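Local coordinates for penicillin-binding protein PbpB (Mycobacterium tuberculosis, PDB 6KGV), which cross-links peptidoglycan built from lipid intermediates during cell-wall synthesis and is bound by penicillins through its transpeptidase domain, at residues A[479-484]-A[491-496]; A[474-479]-A[496-501]. One frame throughout, in Å; residues are numbered along the deposited sequence.

Both contacts join the same pair of antiparallel strands, 473-483 and 493-502, in the six-stranded sheet of the transpeptidase domain, and their centres lie about 15 Å apart. Along the chain the order is 474-479, 479-484, 491-496, 496-501, so interaction 2 lies deeper along the strand pair and interaction 1 nearer its connecting end, with Ala479 and Ile496 common to both. Strand 488-490 comes between 479-484 and 491-496 and pairs with the far side of strand 473-483. The ring-opened amoxicillin ligand runs along this edge of the active site: interaction 2 holds its carboxylate and carbonyl, interaction 1 its amino group. Tyr494 also packs against Thr478, tying the two together.

Interaction 1: residues A[479-484]-A[491-496]; sequences AQQINP and DDVYWI. With AXL (2-{1-[2-amino-2-(4-hydroxy-phenyl)-acetylamino]-2-oxo-ethyl}-5,5-dimethyl-thiazolidine-4-carboxylic acid), chain F.
The outer end of the strand pair 473-483/493-502, beside the active site, is formed where Ala479 and Gln480 pair with Trp495 and Tyr494. Ala479 and Trp495 make an antiparallel hydrogen-bonded pair: Ala479 N donates to Trp495 O over 2.9 Å, and Trp495 N to Ala479 O over 2.8 Å. Two residues on, past the non-hydrogen-bonded pair Gln480-Tyr494, Gln481 N donates to Val493 O at 2.9 Å; the short strands run at 129° to each other, well off antiparallel. Gln481 then lies over the indole of Trp495. With its CG set beside the backbone N (chi1 -58°) and the chain extended beyond, Gln481 CG comes to 3.5 Å from the centroid of the Trp495 six-membered ring, a CH-pi contact, and the amide stacks with its plane 18° from the ring. A long, flexible residue with a flat end suits this place, since its methylenes and its amide both follow the aromatic surface. NE2 makes only a weak bond to Tyr494 O; its stronger partner is Asp516. Val493 CG1 closes against the amide carbon.

On the face opposite to Ala479 and Trp495, Gln480 and Tyr494 run side by side, Gln480 CG resting at the ring edge 3.7 Å from Tyr494 CE1. Gln480 OE1 accepts a bond of 2.7 Å from the ligand amine N11, while its NE2 is held by Phe490 O, which fixes the amide's orientation. The amide carbonyl oxygen is therefore presented to the ligand, and a neutral acceptor can receive an amino group, probably charged, without a full salt bridge.

Interaction 2: residues A[474-479]-A[496-501]; sequences GKTGTA and ITFAGI. With AXL (2-{1-[2-amino-2-(4-hydroxy-phenyl)-acetylamino]-2-oxo-ethyl}-5,5-dimethyl-thiazolidine-4-carboxylic acid), chain F.
Gly477, Phe498 and Ile496 have the most surface buried where strand 474-479, which carries a KTG-type motif, pairs with strand 496-501 at 165°. Gly477 suits its place: lacking a side chain, it lets Thr497 OG1 approach to 3.1 Å from its CA; Gly477 N also bonds to Thr497 O at 2.7 Å, and Thr497 N returns a bond to Gly477 O.

Phe498 has CG anti to the backbone N (chi1 -164°), which carries its ring across to residues 474-476, its CZ 3.9 Å from Gly474 CA. Lys475 O sits over one face, offset toward the rim, and Thr476 CG2 meets the edge of the ring, 3.6 Å from Phe498 CD2. Ile496 CD1 lies 3.6 Å from Thr478 CG2. While the threonine methyls pack on Phe498 and Ile496, both hydroxyls face the ligand carboxylate: Thr476 OG1, also hydrogen-bonded to Thr461 OG1, donates to O63 and Thr478 OG1 to O62. Thr478 N donates to ligand O1 at 3.0 Å, consistent with an oxyanion-hole role.

Lys475 NZ, bonded to Thr476 O and Ser324, lies close to Ser269. Phe534 of helix 531-544 meets Phe498, helix 390-401 covers the Lys475, Thr497 and Ala499 face, and strand 509-516 continues the sheet beyond 496-501.

Interaction 1: residues A[479-484]-A[491-496]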
# COMPACT_ATOMS: atom_id res chain seq x y z
N ALA A 479 -6.39 12.95 -4.18
CA ALA A 479 -5.99 13.91 -3.16
C ALA A 479 -5.24 15.07 -3.80
O ALA A 479 -4.31 14.85 -4.59
CB ALA A 479 -5.12 13.25 -2.09
N GLN A 480 -5.60 16.29 -3.43
CA GLN A 480 -4.88 17.46 -3.90
C GLN A 480 -3.55 17.58 -3.17
O GLN A 480 -3.48 17.43 -1.95
CB GLN A 480 -5.71 18.72 -3.73
CG GLN A 480 -6.97 18.73 -4.60
CD GLN A 480 -7.93 19.82 -4.20
OE1 GLN A 480 -9.04 19.56 -3.74
NE2 GLN A 480 -7.51 21.07 -4.38
N GLN A 481 -2.48 17.84 -3.93
CA GLN A 481 -1.17 18.05 -3.34
C GLN A 481 -1.02 19.50 -2.87
O GLN A 481 -1.64 20.42 -3.39
CB GLN A 481 -0.08 17.71 -4.35
CG GLN A 481 -0.14 16.29 -4.88
CD GLN A 481 1.10 15.91 -5.66
OE1 GLN A 481 2.11 16.62 -5.60
NE2 GLN A 481 1.05 14.80 -6.37
N ILE A 482 -0.17 19.68 -1.85
CA ILE A 482 0.13 21.02 -1.36
C ILE A 482 1.03 21.75 -2.35
O ILE A 482 2.06 21.21 -2.78
CB ILE A 482 0.79 20.95 0.02
CG1 ILE A 482 -0.21 20.47 1.08
CG2 ILE A 482 1.42 22.30 0.38
CD1 ILE A 482 -1.27 21.51 1.41
N ASN A 483 0.65 22.97 -2.72
CA ASN A 483 1.51 23.78 -3.58
C ASN A 483 2.62 24.39 -2.74
O ASN A 483 2.36 25.28 -1.92
CB ASN A 483 0.70 24.87 -4.29
CG ASN A 483 1.58 25.81 -5.12
OD1 ASN A 483 2.75 25.51 -5.40
ND2 ASN A 483 1.01 26.94 -5.53
N PRO A 484 3.86 23.94 -2.92
CA PRO A 484 4.94 24.35 -2.00
C PRO A 484 5.17 25.86 -1.95
O PRO A 484 5.68 26.34 -0.93
CB PRO A 484 6.18 23.61 -2.55
CG PRO A 484 5.84 23.24 -3.97
CD PRO A 484 4.35 23.05 -4.00
N ASP A 491 -4.81 23.08 -7.41
CA ASP A 491 -6.14 22.77 -7.91
C ASP A 491 -6.16 21.59 -8.86
O ASP A 491 -7.17 20.88 -8.94
CB ASP A 491 -6.75 23.99 -8.61
CG ASP A 491 -7.68 24.76 -7.70
OD1 ASP A 491 -8.67 24.16 -7.22
OD2 ASP A 491 -7.41 25.95 -7.46
N ASP A 492 -5.07 21.34 -9.58
CA ASP A 492 -5.07 20.32 -10.62
C ASP A 492 -3.88 19.38 -10.49
O ASP A 492 -3.48 18.76 -11.49
CB ASP A 492 -5.10 20.97 -12.00
CG ASP A 492 -4.02 22.03 -12.17
OD1 ASP A 492 -3.43 22.46 -11.15
OD2 ASP A 492 -3.74 22.42 -13.33
N VAL A 493 -3.29 19.26 -9.30
CA VAL A 493 -2.18 18.34 -9.04
C VAL A 493 -2.62 17.36 -7.96
O VAL A 493 -2.91 17.77 -6.83
CB VAL A 493 -0.90 19.08 -8.63
CG1 VAL A 493 0.28 18.11 -8.51
CG2 VAL A 493 -0.59 20.21 -9.63
N TYR A 494 -2.63 16.07 -8.30
CA TYR A 494 -3.23 15.07 -7.42
C TYR A 494 -2.30 13.90 -7.15
O TYR A 494 -1.46 13.54 -7.98
CB TYR A 494 -4.53 14.51 -8.02
CG TYR A 494 -5.50 15.57 -8.48
CD1 TYR A 494 -6.18 16.37 -7.56
CD2 TYR A 494 -5.76 15.76 -9.82
CE1 TYR A 494 -7.08 17.34 -7.98
CE2 TYR A 494 -6.66 16.72 -10.25
CZ TYR A 494 -7.32 17.51 -9.32
OH TYR A 494 -8.21 18.48 -9.74
N TRP A 495 -2.45 13.32 -5.97
CA TRP A 495 -2.10 11.92 -5.75
C TRP A 495 -3.32 11.10 -6.10
O TRP A 495 -4.40 11.35 -5.56
CB TRP A 495 -1.68 11.65 -4.31
CG TRP A 495 -0.37 12.25 -3.90
CD1 TRP A 495 0.88 11.88 -4.32
CD2 TRP A 495 -0.17 13.30 -2.94
NE1 TRP A 495 1.85 12.65 -3.70
CE2 TRP A 495 1.23 13.52 -2.85
CE3 TRP A 495 -1.05 14.07 -2.16
CZ2 TRP A 495 1.77 14.49 -2.00
CZ3 TRP A 495 -0.51 15.03 -1.32
CH2 TRP A 495 0.89 15.23 -1.25
N ILE A 496 -3.17 10.15 -7.02
CA ILE A 496 -4.23 9.21 -7.36
C ILE A 496 -3.93 7.91 -6.62
O ILE A 496 -2.78 7.44 -6.64
CB ILE A 496 -4.31 8.99 -8.88
CG1 ILE A 496 -4.56 10.31 -9.62
CG2 ILE A 496 -5.35 7.94 -9.20
CD1 ILE A 496 -5.69 11.14 -9.08
C1 AXL F . -11.62 11.81 -2.48
O1 AXL F . -10.52 11.56 -2.97
C2 AXL F . -12.51 12.92 -3.03
C3 AXL F . -13.54 12.20 -3.90
S4 AXL F . -14.04 13.12 -5.32
C5 AXL F . -13.48 11.95 -6.53
C51 AXL F . -14.66 11.12 -7.04
C52 AXL F . -12.80 12.66 -7.72
C6 AXL F . -12.45 11.09 -5.79
C61 AXL F . -12.27 9.73 -6.37
O62 AXL F . -11.59 9.60 -7.41
O63 AXL F . -12.81 8.76 -5.78
N7 AXL F . -12.89 11.02 -4.42
N8 AXL F . -11.78 13.91 -3.80
C9 AXL F . -11.79 15.23 -3.52
O91 AXL F . -12.55 15.73 -2.70
C10 AXL F . -10.80 16.11 -4.25
N11 AXL F . -10.72 17.43 -3.64
C12 AXL F . -11.15 16.28 -5.67
C13 AXL F . -10.29 15.77 -6.63
C14 AXL F . -10.57 15.89 -7.99
C15 AXL F . -11.74 16.54 -8.38
C16 AXL F . -12.61 17.05 -7.43
C17 AXL F . -12.32 16.93 -6.07
O18 AXL F . -12.01 16.66 -9.71

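Interaction 2: residues A[474-479]-A[496-501]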
# COMPACT_ATOMS: atom_id res chain seq x y z
N GLY A 474 -12.93 -2.29 -3.47
CA GLY A 474 -11.84 -1.34 -3.39
C GLY A 474 -12.36 0.06 -3.20
O GLY A 474 -13.56 0.27 -2.98
N LYS A 475 -11.44 1.02 -3.27
CA LYS A 475 -11.80 2.43 -3.13
C LYS A 475 -10.79 3.24 -3.93
O LYS A 475 -9.58 2.98 -3.86
CB LYS A 475 -11.81 2.86 -1.65
CG LYS A 475 -12.17 4.33 -1.42
CD LYS A 475 -13.68 4.56 -1.71
CE LYS A 475 -14.05 6.04 -1.67
NZ LYS A 475 -13.63 6.75 -2.93
N THR A 476 -11.31 4.19 -4.72
CA THR A 476 -10.51 5.17 -5.46
C THR A 476 -10.12 6.33 -4.55
O THR A 476 -10.77 6.60 -3.53
CB THR A 476 -11.30 5.71 -6.66
OG1 THR A 476 -12.62 6.08 -6.22
CG2 THR A 476 -11.41 4.67 -7.80
N GLY A 477 -9.05 7.03 -4.93
CA GLY A 477 -8.71 8.28 -4.28
C GLY A 477 -8.15 9.35 -5.21
O GLY A 477 -7.41 9.05 -6.15
N THR A 478 -8.50 10.61 -4.96
CA THR A 478 -7.92 11.77 -5.66
C THR A 478 -7.64 12.84 -4.61
O THR A 478 -8.56 13.56 -4.20
CB THR A 478 -8.83 12.32 -6.76
OG1 THR A 478 -9.22 11.28 -7.67
CG2 THR A 478 -8.11 13.39 -7.58
N ALA A 479 -6.39 12.95 -4.18
CA ALA A 479 -5.99 13.91 -3.16
C ALA A 479 -5.24 15.07 -3.80
O ALA A 479 -4.31 14.85 -4.59
CB ALA A 479 -5.12 13.25 -2.09
N ILE A 496 -3.17 10.15 -7.02
CA ILE A 496 -4.23 9.21 -7.36
C ILE A 496 -3.93 7.91 -6.62
O ILE A 496 -2.78 7.44 -6.64
CB ILE A 496 -4.31 8.99 -8.88
CG1 ILE A 496 -4.56 10.31 -9.62
CG2 ILE A 496 -5.35 7.94 -9.20
CD1 ILE A 496 -5.69 11.14 -9.08
N THR A 497 -4.94 7.35 -5.96
CA THR A 497 -4.79 6.14 -5.17
C THR A 497 -5.88 5.15 -5.50
O THR A 497 -7.00 5.52 -5.88
CB THR A 497 -4.85 6.42 -3.65
OG1 THR A 497 -5.95 7.29 -3.38
CG2 THR A 497 -3.56 7.06 -3.16
N PHE A 498 -5.55 3.87 -5.35
CA PHE A 498 -6.54 2.81 -5.31
C PHE A 498 -6.05 1.78 -4.30
O PHE A 498 -4.85 1.53 -4.20
CB PHE A 498 -6.78 2.17 -6.69
CG PHE A 498 -8.06 1.34 -6.76
CD1 PHE A 498 -8.07 0.02 -6.31
CD2 PHE A 498 -9.23 1.88 -7.26
CE1 PHE A 498 -9.23 -0.74 -6.37
CE2 PHE A 498 -10.40 1.12 -7.32
CZ PHE A 498 -10.40 -0.19 -6.87
N ALA A 499 -6.97 1.23 -3.53
CA ALA A 499 -6.65 0.12 -2.64
C ALA A 499 -7.79 -0.87 -2.74
O ALA A 499 -8.95 -0.48 -2.76
CB ALA A 499 -6.48 0.56 -1.18
N GLY A 500 -7.46 -2.15 -2.83
CA GLY A 500 -8.53 -3.11 -2.99
C GLY A 500 -8.17 -4.46 -2.42
O GLY A 500 -7.04 -4.70 -1.99
N ILE A 501 -9.17 -5.34 -2.46
CA ILE A 501 -9.11 -6.67 -1.85
C ILE A 501 -9.59 -7.68 -2.87
O ILE A 501 -10.66 -7.51 -3.46
CB ILE A 501 -9.97 -6.74 -0.58
CG1 ILE A 501 -9.43 -5.79 0.49
CG2 ILE A 501 -10.09 -8.20 -0.07
CD1 ILE A 501 -10.45 -5.45 1.59
C1 AXL F . -11.62 11.81 -2.48
O1 AXL F . -10.52 11.56 -2.97
C2 AXL F . -12.51 12.92 -3.03
C3 AXL F . -13.54 12.20 -3.90
S4 AXL F . -14.04 13.12 -5.32
C5 AXL F . -13.48 11.95 -6.53
C51 AXL F . -14.66 11.12 -7.04
C52 AXL F . -12.80 12.66 -7.72
C6 AXL F . -12.45 11.09 -5.79
C61 AXL F . -12.27 9.73 -6.37
O62 AXL F . -11.59 9.60 -7.41
O63 AXL F . -12.81 8.76 -5.78
N7 AXL F . -12.89 11.02 -4.42
N8 AXL F . -11.78 13.91 -3.80
C9 AXL F . -11.79 15.23 -3.52
O91 AXL F . -12.55 15.73 -2.70
C10 AXL F . -10.80 16.11 -4.25
N11 AXL F . -10.72 17.43 -3.64
C12 AXL F . -11.15 16.28 -5.67
C13 AXL F . -10.29 15.77 -6.63
C14 AXL F . -10.57 15.89 -7.99
C15 AXL F . -11.74 16.54 -8.38
C16 AXL F . -12.61 17.05 -7.43
C17 AXL F . -12.32 16.93 -6.07
O18 AXL F . -12.01 16.66 -9.71